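MTH0777 (Methanothermobacter thermautotrophicus, PDB 1KJN) is of unknown function, belongs to the DUF1890 family and folds as a Rossmann-like alpha/beta subunit that pairs with a second copy. Local coordinates at residues 27-32 against 59-64; 20-25 against 48-53; 66-71 against 92-97; 10-15 against 96-101. One frame throughout, in Å; residues are numbered along the deposited sequence.

In the fold
The chain folds around a parallel six-stranded sheet in strand order 3-2-1-4-5-6, the Rossmann-like arrangement, with helices packed on both faces. Interactions 1 and 2, their centres about 10 Å apart, share helix 21-34 and lie on the face where the second subunit docks. Interactions 3 and 4, only about 5 Å apart between centres, share helix 89-102 on the other face. Strand 8-12 faces both layers: Met11 touches helix 21-34 while its neighbours in interaction 4 meet helix 89-102. Along the chain, the segments of interactions 1 and 2 alternate, interaction 3 follows them, and interaction 4 spans interactions 1 and 2 and ends on the same helix as interaction 3, that of the fourth crossover.

Interaction 1: residues 27-32 against 59-64; sequences YTSHKL and IYTDEM
Ser29 and His30, consecutive residues of helix 21-34, meet the loop that leads into strand 63-66. Ser29 comes first and makes the polar contact: its OG, turned anti to its own backbone N (chi1 175°), donates to Tyr60 O at a short 2.5 Å. The hydroxyl lies in the carbonyl plane, with a C=O...donor angle of 151°. A small hydroxyl suits this place, since the loop backbone runs close by and the methyl CG2 of Thr61 also rests 3.6 Å from Ser29 OG. An alanine here would leave the carbonyl of buried Tyr60 without this donor and would probably let the loop shift against the helix. His30 follows with an aromatic contact. Tyr60 directs the edge of its ring toward the imidazole face in an offset edge-to-face pair, planes at 89°, and Tyr60 CD1 lies 3.5 Å from His30 CD2. The far end of the tyrosine serves the dimer, where its OH bonds to Asp55 OD1 and Glu57 N of the second subunit. One hydrogen bond and one ring pair thus hold the backbone and side chain of Tyr60, probably fixing the loop against the helix while its phenol reaches the neighbouring subunit.

Interaction 2: residues 20-25 against 48-53; sequences VQIPLA and LRLVQV
Ile22 reaches Leu50 and Val51 through a chi1 of -57°, which sets its CG2 methyl anti to the backbone N and its CG1 anti to the carbonyl carbon, so that the two branches fork toward helix 45-54. A chi2 of -50° then folds the terminal methyl back, and CD1 ends equally near Leu50 CB and Val51 CG2, 4.1 Å from each. The CG1 branch meets the root of the leucine side chain, with Ile22 CG1 3.6 Å from Leu50 CB; here the two chains cross at about a right angle. The CG2 branch takes a different course. It presses on the helix backbone, Ile22 CG2 standing 3.8 Å from Val51 N, and touches the valine methyl as well, CG2 to CG2 at 3.9 Å. A beta-branched residue suits this position, because one side chain can meet two successive residues of the facing helix. With an alanine in its place both branches would be gone, and Leu50 and Val51 would probably lose their shared partner, opening a gap between the helices. The contact joins the first two helices of the fold, which lie on one face of the sheet. Beyond it, Val51 also touches Met64 of strand 63-66, and Leu50 packs on His140 of the second subunit. All three side chains are buried and purely aliphatic, which suggests that close fit and exclusion of water, rather than directed bonds, join the two helices at this point, at the edge of the dimer interface.

Interaction 3: residues 66-71 against 92-97; sequences DLESCI and AAYLVT
Helices 67-73 and 89-102 lie side by side on one face of the Rossmann-like sheet, and where they meet, Leu67, Glu68 and Ile71 gather round the ring of Tyr94. The short helical segments run nearly parallel, at 19°, with their axes 12.1 Å apart at closest approach, a gap wide enough for a large aromatic side chain. Leu67 covers one face of the ring: its CD1 stands 4.1 Å from the ring centroid, close to the normal, in a CH-pi contact displaced toward the rim. Ile71, one turn later, arrives at the edge instead, with its CD1 in the ring plane and 3.4 Å from Tyr94 CE2. Glu68 completes the set at the phenol end. Its chain bends at chi2 (-60°) and brings OE2 to within 2.8 Å of Tyr94 OH, which donates a hydrogen bond on the anti side of the carboxylate oxygen, 19° out of its plane. The helix that carries these three residues begins at Asp66, its N-cap. Asp66 OD1 accepts from Ser69 N at 2.9 Å and also from Ser69 OG, so one oxygen closes off the first turn. Tyrosine suits the site because it is amphipathic: the ring takes the aliphatic contacts while the hydroxyl reaches a glutamate at the solvent-facing margin. The hydrogen bond therefore probably fixes how far the ring extends between the helices, and any negative charge on Glu68, in the first turn, is likely to be favoured by the helix dipole.

Interaction 4: residues 10-15 against 96-101; sequences LMVLGC and VTFAGI
The ring of Phe98, which packs helix 89-102 on strand 8-12 in the core of the Rossmann-like fold, is approached obliquely by Leu10 and Val12, each lying beside a different ortho carbon. On the CD2 side, Val12 CG2 comes to 3.6 Å from Phe98 CD2, and the second valine methyl, CG1, lies 4.0 Å from Phe98 CE2, so both branches of the valine rest against the ring. On the CD1 side, Leu10 CD2 stands 4.0 Å from Phe98 CD1, its side chain crossing the phenylalanine at about a right angle. Strand 8-12 is an inner strand of the parallel sheet. Leu10 and Val12 are two residues apart, so the alternation of a strand puts both on the helix-facing side, while Met11 between them turns to the opposite face and packs on helix 21-34. A chi1 of -78° sets Phe98 CG anti to the carbonyl carbon, and the ring extends from the helix toward the strand. A large flat hydrocarbon suits this place because it spans the distance from helix to sheet, as beta-branched valine suits the strand. Helix 67-73 also packs against the ring, through Ile71 CG1 at Phe98 CZ and Leu67 CD2 at Phe98 CE2. Cys70 joins both partners of the contact, its SG touching Phe98 CE1 as well as Leu10 CD2.

Interaction 1: residues 27-32 against 59-64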
loop_
_atom_site.group_PDB
_atom_site.type_symbol
_atom_site.label_atom_id
_atom_site.label_comp_id
_atom_site.label_asym_id
_atom_site.label_seq_id
_atom_site.Cartn_x
_atom_site.Cartn_y
_atom_site.Cartn_z
ATOM N N TYR A 27 8.399 1.814 2.375
ATOM C CA TYR A 27 9.674 1.783 1.659
ATOM C C TYR A 27 10.713 2.669 2.365
ATOM O O TYR A 27 11.849 2.264 2.565
ATOM C CB TYR A 27 9.499 2.265 0.213
ATOM C CG TYR A 27 10.780 2.189 -0.598
ATOM C CD1 TYR A 27 11.599 3.314 -0.762
ATOM C CD2 TYR A 27 11.192 0.986 -1.175
ATOM C CE1 TYR A 27 12.815 3.233 -1.485
ATOM C CE2 TYR A 27 12.391 0.895 -1.904
ATOM C CZ TYR A 27 13.196 2.016 -2.054
ATOM O OH TYR A 27 14.348 1.931 -2.798
ATOM N N THR A 28 10.301 3.874 2.743
ATOM C CA THR A 28 11.179 4.820 3.424
ATOM C C THR A 28 11.566 4.283 4.803
ATOM O O THR A 28 12.729 4.362 5.179
ATOM C CB THR A 28 10.499 6.182 3.568
ATOM O OG1 THR A 28 10.004 6.585 2.288
ATOM C CG2 THR A 28 11.491 7.257 4.086
ATOM N N SER A 29 10.612 3.682 5.522
ATOM C CA SER A 29 10.898 3.137 6.851
ATOM C C SER A 29 11.923 2.002 6.771
ATOM O O SER A 29 12.786 1.854 7.641
ATOM C CB SER A 29 9.627 2.646 7.539
ATOM O OG SER A 29 9.935 2.009 8.775
ATOM N N HIS A 30 11.811 1.196 5.727
ATOM C CA HIS A 30 12.745 0.117 5.519
ATOM C C HIS A 30 14.117 0.716 5.246
ATOM O O HIS A 30 15.118 0.182 5.707
ATOM C CB HIS A 30 12.329 -0.750 4.343
ATOM C CG HIS A 30 13.350 -1.773 3.964
ATOM N ND1 HIS A 30 14.075 -1.702 2.789
ATOM C CD2 HIS A 30 13.747 -2.912 4.583
ATOM C CE1 HIS A 30 14.866 -2.754 2.702
ATOM N NE2 HIS A 30 14.687 -3.506 3.779
ATOM N N LYS A 31 14.169 1.805 4.481
ATOM C CA LYS A 31 15.452 2.445 4.188
ATOM C C LYS A 31 16.104 2.911 5.486
ATOM O O LYS A 31 17.303 2.728 5.686
ATOM C CB LYS A 31 15.263 3.646 3.266
ATOM C CG LYS A 31 14.799 3.281 1.877
ATOM C CD LYS A 31 15.876 2.522 1.097
ATOM C CE LYS A 31 16.884 3.464 0.467
ATOM N NZ LYS A 31 17.827 2.715 -0.420
ATOM N N LEU A 32 15.296 3.487 6.375
ATOM C CA LEU A 32 15.787 3.991 7.638
ATOM C C LEU A 32 16.268 2.875 8.552
ATOM O O LEU A 32 17.298 3.021 9.210
ATOM C CB LEU A 32 14.716 4.865 8.320
ATOM C CG LEU A 32 14.458 6.213 7.631
ATOM C CD1 LEU A 32 13.288 6.953 8.263
ATOM C CD2 LEU A 32 15.708 7.068 7.692
ATOM N N ILE A 59 7.619 -6.259 9.769
ATOM C CA ILE A 59 9.010 -6.364 9.339
ATOM C C ILE A 59 9.668 -5.043 8.945
ATOM O O ILE A 59 10.868 -4.869 9.140
ATOM C CB ILE A 59 9.113 -7.337 8.123
ATOM C CG1 ILE A 59 8.732 -8.752 8.558
ATOM C CG2 ILE A 59 10.517 -7.302 7.495
ATOM C CD1 ILE A 59 8.468 -9.679 7.404
ATOM N N TYR A 60 8.886 -4.117 8.397
ATOM C CA TYR A 60 9.420 -2.835 7.925
ATOM C C TYR A 60 9.252 -1.597 8.826
ATOM O O TYR A 60 9.716 -0.504 8.490
ATOM C CB TYR A 60 8.877 -2.572 6.528
ATOM C CG TYR A 60 9.194 -3.686 5.545
ATOM C CD1 TYR A 60 10.512 -3.982 5.198
ATOM C CD2 TYR A 60 8.176 -4.400 4.911
ATOM C CE1 TYR A 60 10.809 -4.954 4.230
ATOM C CE2 TYR A 60 8.470 -5.384 3.942
ATOM C CZ TYR A 60 9.783 -5.643 3.604
ATOM O OH TYR A 60 10.075 -6.537 2.582
ATOM N N THR A 61 8.583 -1.763 9.958
ATOM C CA THR A 61 8.396 -0.670 10.918
ATOM C C THR A 61 8.539 -1.280 12.304
ATOM O O THR A 61 8.384 -2.487 12.473
ATOM C CB THR A 61 7.006 -0.002 10.826
ATOM O OG1 THR A 61 6.002 -0.951 11.200
ATOM C CG2 THR A 61 6.734 0.520 9.415
ATOM N N ASP A 62 8.790 -0.450 13.304
ATOM C CA ASP A 62 8.979 -0.971 14.649
ATOM C C ASP A 62 7.850 -0.688 15.617
ATOM O O ASP A 62 7.516 -1.513 16.477
ATOM C CB ASP A 62 10.299 -0.441 15.202
ATOM C CG ASP A 62 11.465 -0.801 14.307
ATOM O OD1 ASP A 62 11.758 -2.005 14.197
ATOM O OD2 ASP A 62 12.047 0.104 13.671
ATOM N N GLU A 63 7.240 0.472 15.445
ATOM C CA GLU A 63 6.174 0.891 16.323
ATOM C C GLU A 63 5.203 1.774 15.550
ATOM O O GLU A 63 5.557 2.375 14.533
ATOM C CB GLU A 63 6.801 1.671 17.491
ATOM C CG GLU A 63 5.838 2.054 18.596
ATOM C CD GLU A 63 6.471 2.908 19.684
ATOM O OE1 GLU A 63 5.852 3.024 20.764
ATOM O OE2 GLU A 63 7.563 3.493 19.463
HETATM N N MSE A 64 3.974 1.840 16.039
HETATM C CA MSE A 64 2.941 2.664 15.434
HETATM C C MSE A 64 2.062 3.263 16.517
HETATM O O MSE A 64 1.654 2.556 17.427
HETATM C CB MSE A 64 2.101 1.848 14.475
HETATM C CG MSE A 64 2.750 1.708 13.124
HETATM SE SE MSE A 64 1.529 0.858 11.983
HETATM C CE MSE A 64 1.637 -0.857 12.848
#

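Interaction 2: residues 20-25 against 48-53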
loop_
_atom_site.group_PDB
_atom_site.type_symbol
_atom_site.label_atom_id
_atom_site.label_comp_id
_atom_site.label_asym_id
_atom_site.label_seq_id
_atom_site.Cartn_x
_atom_site.Cartn_y
_atom_site.Cartn_z
ATOM N N VAL A 20 0.078 5.797 -3.622
ATOM C CA VAL A 20 1.529 5.730 -3.423
ATOM C C VAL A 20 1.970 5.945 -1.984
ATOM O O VAL A 20 3.065 5.498 -1.614
ATOM C CB VAL A 20 2.339 6.760 -4.273
ATOM C CG1 VAL A 20 2.123 6.539 -5.765
ATOM C CG2 VAL A 20 2.023 8.201 -3.833
ATOM N N GLN A 21 1.106 6.538 -1.152
ATOM C CA GLN A 21 1.518 6.861 0.218
ATOM C C GLN A 21 1.932 5.733 1.138
ATOM O O GLN A 21 3.084 5.680 1.555
ATOM C CB GLN A 21 0.517 7.769 0.927
ATOM C CG GLN A 21 1.127 8.421 2.158
ATOM C CD GLN A 21 0.170 9.365 2.876
ATOM O OE1 GLN A 21 0.596 10.199 3.673
ATOM N NE2 GLN A 21 -1.128 9.229 2.606
ATOM N N ILE A 22 1.010 4.839 1.473
ATOM C CA ILE A 22 1.351 3.732 2.364
ATOM C C ILE A 22 2.572 2.955 1.847
ATOM O O ILE A 22 3.547 2.798 2.573
ATOM C CB ILE A 22 0.147 2.784 2.591
ATOM C CG1 ILE A 22 -1.016 3.599 3.145
ATOM C CG2 ILE A 22 0.518 1.634 3.531
ATOM C CD1 ILE A 22 -0.648 4.476 4.315
ATOM N N PRO A 23 2.563 2.541 0.567
ATOM C CA PRO A 23 3.722 1.796 0.051
ATOM C C PRO A 23 5.056 2.534 0.234
ATOM O O PRO A 23 6.027 1.951 0.703
ATOM C CB PRO A 23 3.381 1.616 -1.423
ATOM C CG PRO A 23 1.881 1.392 -1.373
ATOM C CD PRO A 23 1.459 2.535 -0.415
ATOM N N LEU A 24 5.085 3.815 -0.114
ATOM C CA LEU A 24 6.298 4.622 0.029
ATOM C C LEU A 24 6.684 4.863 1.494
ATOM O O LEU A 24 7.861 5.009 1.818
ATOM C CB LEU A 24 6.126 5.949 -0.691
ATOM C CG LEU A 24 6.243 5.869 -2.208
ATOM C CD1 LEU A 24 5.878 7.220 -2.793
ATOM C CD2 LEU A 24 7.662 5.417 -2.621
ATOM N N ALA A 25 5.695 4.926 2.372
ATOM C CA ALA A 25 5.956 5.119 3.798
ATOM C C ALA A 25 6.724 3.890 4.293
ATOM O O ALA A 25 7.751 4.005 4.967
ATOM C CB ALA A 25 4.633 5.264 4.561
ATOM N N LEU A 48 -2.904 3.985 9.569
ATOM C CA LEU A 48 -2.223 2.965 10.372
ATOM C C LEU A 48 -2.690 1.573 10.013
ATOM O O LEU A 48 -1.886 0.626 9.991
ATOM C CB LEU A 48 -2.418 3.231 11.882
ATOM C CG LEU A 48 -1.228 3.921 12.599
ATOM C CD1 LEU A 48 -0.586 4.957 11.733
ATOM C CD2 LEU A 48 -1.625 4.513 13.947
ATOM N N ARG A 49 -3.989 1.433 9.734
ATOM C CA ARG A 49 -4.532 0.121 9.369
ATOM C C ARG A 49 -4.000 -0.339 8.026
ATOM O O ARG A 49 -3.848 -1.532 7.803
ATOM C CB ARG A 49 -6.068 0.092 9.340
ATOM C CG ARG A 49 -6.740 0.404 10.664
ATOM C CD ARG A 49 -8.193 -0.056 10.684
ATOM N NE ARG A 49 -8.232 -1.506 10.803
ATOM C CZ ARG A 49 -8.404 -2.172 11.947
ATOM N NH1 ARG A 49 -8.582 -1.522 13.089
ATOM N NH2 ARG A 49 -8.293 -3.498 11.962
ATOM N N LEU A 50 -3.752 0.601 7.118
ATOM C CA LEU A 50 -3.236 0.228 5.800
ATOM C C LEU A 50 -1.817 -0.305 5.916
ATOM O O LEU A 50 -1.463 -1.313 5.281
ATOM C CB LEU A 50 -3.300 1.405 4.827
ATOM C CG LEU A 50 -4.713 1.704 4.307
ATOM C CD1 LEU A 50 -4.737 3.006 3.525
ATOM C CD2 LEU A 50 -5.195 0.548 3.451
ATOM N N VAL A 51 -1.029 0.350 6.767
ATOM C CA VAL A 51 0.353 -0.036 7.008
ATOM C C VAL A 51 0.377 -1.437 7.617
ATOM O O VAL A 51 1.133 -2.275 7.168
ATOM C CB VAL A 51 1.051 0.965 7.978
ATOM C CG1 VAL A 51 2.435 0.426 8.406
ATOM C CG2 VAL A 51 1.175 2.358 7.332
ATOM N N GLN A 52 -0.483 -1.689 8.608
ATOM C CA GLN A 52 -0.538 -2.993 9.266
ATOM C C GLN A 52 -0.934 -4.129 8.333
ATOM O O GLN A 52 -0.421 -5.238 8.466
ATOM C CB GLN A 52 -1.499 -2.968 10.454
ATOM C CG GLN A 52 -0.991 -2.198 11.652
ATOM C CD GLN A 52 -2.118 -1.672 12.546
ATOM O OE1 GLN A 52 -1.903 -0.793 13.386
ATOM N NE2 GLN A 52 -3.331 -2.199 12.353
ATOM N N VAL A 53 -1.867 -3.884 7.416
ATOM C CA VAL A 53 -2.240 -4.953 6.502
ATOM C C VAL A 53 -1.192 -5.123 5.391
ATOM O O VAL A 53 -1.005 -6.235 4.901
ATOM C CB VAL A 53 -3.688 -4.798 5.932
ATOM C CG1 VAL A 53 -4.706 -4.657 7.074
ATOM C CG2 VAL A 53 -3.772 -3.646 4.982
#

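Interaction 3: residues 66-71 against 92-97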
loop_
_atom_site.group_PDB
_atom_site.type_symbol
_atom_site.label_atom_id
_atom_site.label_comp_id
_atom_site.label_asym_id
_atom_site.label_seq_id
_atom_site.Cartn_x
_atom_site.Cartn_y
_atom_site.Cartn_z
ATOM N N ASP A 66 -1.156 6.475 17.183
ATOM C CA ASP A 66 -2.125 7.428 16.630
ATOM C C ASP A 66 -1.581 8.871 16.720
ATOM O O ASP A 66 -0.823 9.206 17.636
ATOM C CB ASP A 66 -3.464 7.258 17.370
ATOM C CG ASP A 66 -4.259 8.535 17.460
ATOM O OD1 ASP A 66 -4.153 9.201 18.509
ATOM O OD2 ASP A 66 -4.983 8.880 16.494
ATOM N N LEU A 67 -1.943 9.716 15.759
ATOM C CA LEU A 67 -1.454 11.104 15.732
ATOM C C LEU A 67 -1.582 11.873 17.035
ATOM O O LEU A 67 -0.599 12.409 17.539
ATOM C CB LEU A 67 -2.141 11.903 14.629
ATOM C CG LEU A 67 -1.736 11.631 13.187
ATOM C CD1 LEU A 67 -2.777 12.212 12.244
ATOM C CD2 LEU A 67 -0.372 12.216 12.918
ATOM N N GLU A 68 -2.791 11.911 17.588
ATOM C CA GLU A 68 -3.032 12.646 18.826
ATOM C C GLU A 68 -2.303 12.049 20.016
ATOM O O GLU A 68 -1.750 12.779 20.844
ATOM C CB GLU A 68 -4.532 12.791 19.079
ATOM C CG GLU A 68 -5.192 13.679 18.021
ATOM C CD GLU A 68 -4.606 15.099 17.996
ATOM O OE1 GLU A 68 -4.612 15.764 19.053
ATOM O OE2 GLU A 68 -4.142 15.563 16.923
ATOM N N SER A 69 -2.245 10.722 20.079
ATOM C CA SER A 69 -1.538 10.074 21.176
ATOM C C SER A 69 -0.054 10.431 21.106
ATOM O O SER A 69 0.553 10.760 22.122
ATOM C CB SER A 69 -1.722 8.564 21.123
ATOM O OG SER A 69 -3.091 8.240 21.276
ATOM N N CYS A 70 0.514 10.409 19.901
ATOM C CA CYS A 70 1.925 10.735 19.738
ATOM C C CYS A 70 2.169 12.189 20.147
ATOM O O CYS A 70 3.141 12.484 20.828
ATOM C CB CYS A 70 2.366 10.526 18.289
ATOM S SG CYS A 70 4.122 10.749 18.030
ATOM N N ILE A 71 1.303 13.087 19.683
ATOM C CA ILE A 71 1.402 14.509 19.991
ATOM C C ILE A 71 1.343 14.729 21.493
ATOM O O ILE A 71 1.944 15.657 22.021
ATOM C CB ILE A 71 0.245 15.311 19.323
ATOM C CG1 ILE A 71 0.557 15.570 17.850
ATOM C CG2 ILE A 71 0.014 16.654 20.045
ATOM C CD1 ILE A 71 -0.554 16.291 17.131
ATOM N N ALA A 92 0.600 19.045 6.166
ATOM C CA ALA A 92 1.705 19.993 6.366
ATOM C C ALA A 92 1.660 20.604 7.773
ATOM O O ALA A 92 2.691 20.704 8.439
ATOM C CB ALA A 92 1.723 21.081 5.297
ATOM N N ALA A 93 0.464 20.918 8.265
ATOM C CA ALA A 93 0.353 21.496 9.613
ATOM C C ALA A 93 0.840 20.503 10.660
ATOM O O ALA A 93 1.530 20.882 11.595
ATOM C CB ALA A 93 -1.093 21.945 9.911
ATOM N N TYR A 94 0.491 19.226 10.507
ATOM C CA TYR A 94 0.942 18.223 11.469
ATOM C C TYR A 94 2.466 18.150 11.480
ATOM O O TYR A 94 3.078 18.100 12.545
ATOM C CB TYR A 94 0.352 16.846 11.156
ATOM C CG TYR A 94 -0.898 16.532 11.952
ATOM C CD1 TYR A 94 -2.132 16.373 11.323
ATOM C CD2 TYR A 94 -0.851 16.413 13.340
ATOM C CE1 TYR A 94 -3.292 16.106 12.061
ATOM C CE2 TYR A 94 -1.999 16.143 14.083
ATOM C CZ TYR A 94 -3.214 15.994 13.437
ATOM O OH TYR A 94 -4.346 15.738 14.179
ATOM N N LEU A 95 3.078 18.137 10.295
ATOM C CA LEU A 95 4.530 18.066 10.202
ATOM C C LEU A 95 5.155 19.266 10.913
ATOM O O LEU A 95 6.170 19.120 11.588
ATOM C CB LEU A 95 4.998 18.014 8.738
ATOM C CG LEU A 95 6.525 17.976 8.559
ATOM C CD1 LEU A 95 7.095 16.780 9.333
ATOM C CD2 LEU A 95 6.934 17.934 7.089
ATOM N N VAL A 96 4.547 20.441 10.761
ATOM C CA VAL A 96 5.053 21.663 11.394
ATOM C C VAL A 96 5.038 21.483 12.910
ATOM O O VAL A 96 6.045 21.709 13.584
ATOM C CB VAL A 96 4.191 22.909 11.005
ATOM C CG1 VAL A 96 4.608 24.155 11.838
ATOM C CG2 VAL A 96 4.351 23.209 9.525
ATOM N N THR A 97 3.919 20.973 13.418
ATOM C CA THR A 97 3.767 20.764 14.852
ATOM C C THR A 97 4.813 19.778 15.356
ATOM O O THR A 97 5.510 20.055 16.325
ATOM C CB THR A 97 2.361 20.252 15.216
ATOM O OG1 THR A 97 1.367 21.194 14.780
ATOM C CG2 THR A 97 2.244 20.063 16.724
#

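Interaction 4: residues 10-15 against 96-101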
loop_
_atom_site.group_PDB
_atom_site.type_symbol
_atom_site.label_atom_id
_atom_site.label_comp_id
_atom_site.label_asym_id
_atom_site.label_seq_id
_atom_site.Cartn_x
_atom_site.Cartn_y
_atom_site.Cartn_z
ATOM N N LEU A 10 10.877 9.198 13.517
ATOM C CA LEU A 10 9.419 9.269 13.551
ATOM C C LEU A 10 8.956 9.622 12.148
ATOM O O LEU A 10 9.481 10.551 11.520
ATOM C CB LEU A 10 8.917 10.323 14.545
ATOM C CG LEU A 10 7.399 10.512 14.638
ATOM C CD1 LEU A 10 6.766 9.235 15.171
ATOM C CD2 LEU A 10 7.067 11.706 15.547
HETATM N N MSE A 11 7.978 8.860 11.668
HETATM C CA MSE A 11 7.416 9.038 10.339
HETATM C C MSE A 11 5.950 9.428 10.462
HETATM O O MSE A 11 5.140 8.673 11.017
HETATM C CB MSE A 11 7.567 7.740 9.533
HETATM C CG MSE A 11 7.058 7.856 8.099
HETATM SE SE MSE A 11 7.540 6.317 6.986
HETATM C CE MSE A 11 9.448 6.588 6.971
ATOM N N VAL A 12 5.604 10.577 9.892
ATOM C CA VAL A 12 4.236 11.110 9.966
ATOM C C VAL A 12 3.528 10.957 8.632
ATOM O O VAL A 12 4.073 11.351 7.597
ATOM C CB VAL A 12 4.254 12.610 10.341
ATOM C CG1 VAL A 12 2.837 13.169 10.445
ATOM C CG2 VAL A 12 5.014 12.803 11.648
ATOM N N LEU A 13 2.313 10.404 8.664
ATOM C CA LEU A 13 1.542 10.201 7.439
ATOM C C LEU A 13 0.266 11.038 7.381
ATOM O O LEU A 13 -0.353 11.332 8.409
ATOM C CB LEU A 13 1.178 8.718 7.258
ATOM C CG LEU A 13 2.302 7.694 7.435
ATOM C CD1 LEU A 13 1.742 6.288 7.218
ATOM C CD2 LEU A 13 3.438 7.966 6.467
ATOM N N GLY A 14 -0.125 11.387 6.159
ATOM C CA GLY A 14 -1.325 12.171 5.942
ATOM C C GLY A 14 -2.508 11.277 5.615
ATOM O O GLY A 14 -2.373 10.046 5.602
ATOM N N CYS A 15 -3.670 11.877 5.363
ATOM C CA CYS A 15 -4.849 11.081 5.041
ATOM C C CYS A 15 -4.502 10.245 3.801
ATOM O O CYS A 15 -3.854 10.724 2.866
ATOM C CB CYS A 15 -6.077 11.965 4.785
ATOM S SG CYS A 15 -6.258 12.568 3.085
ATOM N N VAL A 96 4.547 20.441 10.761
ATOM C CA VAL A 96 5.053 21.663 11.394
ATOM C C VAL A 96 5.038 21.483 12.910
ATOM O O VAL A 96 6.045 21.709 13.584
ATOM C CB VAL A 96 4.191 22.909 11.005
ATOM C CG1 VAL A 96 4.608 24.155 11.838
ATOM C CG2 VAL A 96 4.351 23.209 9.525
ATOM N N THR A 97 3.919 20.973 13.418
ATOM C CA THR A 97 3.767 20.764 14.852
ATOM C C THR A 97 4.813 19.778 15.356
ATOM O O THR A 97 5.510 20.055 16.325
ATOM C CB THR A 97 2.361 20.252 15.216
ATOM O OG1 THR A 97 1.367 21.194 14.780
ATOM C CG2 THR A 97 2.244 20.063 16.724
ATOM N N PHE A 98 4.937 18.636 14.688
ATOM C CA PHE A 98 5.904 17.640 15.120
ATOM C C PHE A 98 7.335 18.155 15.058
ATOM O O PHE A 98 8.162 17.809 15.891
ATOM C CB PHE A 98 5.776 16.358 14.285
ATOM C CG PHE A 98 4.613 15.483 14.684
ATOM C CD1 PHE A 98 4.616 14.808 15.902
ATOM C CD2 PHE A 98 3.531 15.303 13.822
ATOM C CE1 PHE A 98 3.559 13.962 16.248
ATOM C CE2 PHE A 98 2.469 14.458 14.163
ATOM C CZ PHE A 98 2.483 13.787 15.372
ATOM N N ALA A 99 7.620 18.986 14.066
ATOM C CA ALA A 99 8.963 19.525 13.910
ATOM C C ALA A 99 9.311 20.531 14.996
ATOM O O ALA A 99 10.443 20.571 15.445
ATOM C CB ALA A 99 9.131 20.145 12.525
ATOM N N GLY A 100 8.324 21.312 15.431
ATOM C CA GLY A 100 8.552 22.317 16.462
ATOM C C GLY A 100 8.899 21.674 17.788
ATOM O O GLY A 100 9.710 22.193 18.552
ATOM N N ILE A 101 8.310 20.510 18.027
ATOM C CA ILE A 101 8.546 19.747 19.238
ATOM C C ILE A 101 9.887 19.003 19.209
ATOM O O ILE A 101 10.640 19.021 20.187
ATOM C CB ILE A 101 7.431 18.711 19.437
ATOM C CG1 ILE A 101 6.099 19.416 19.720
ATOM C CG2 ILE A 101 7.828 17.700 20.533
ATOM C CD1 ILE A 101 4.893 18.471 19.746
#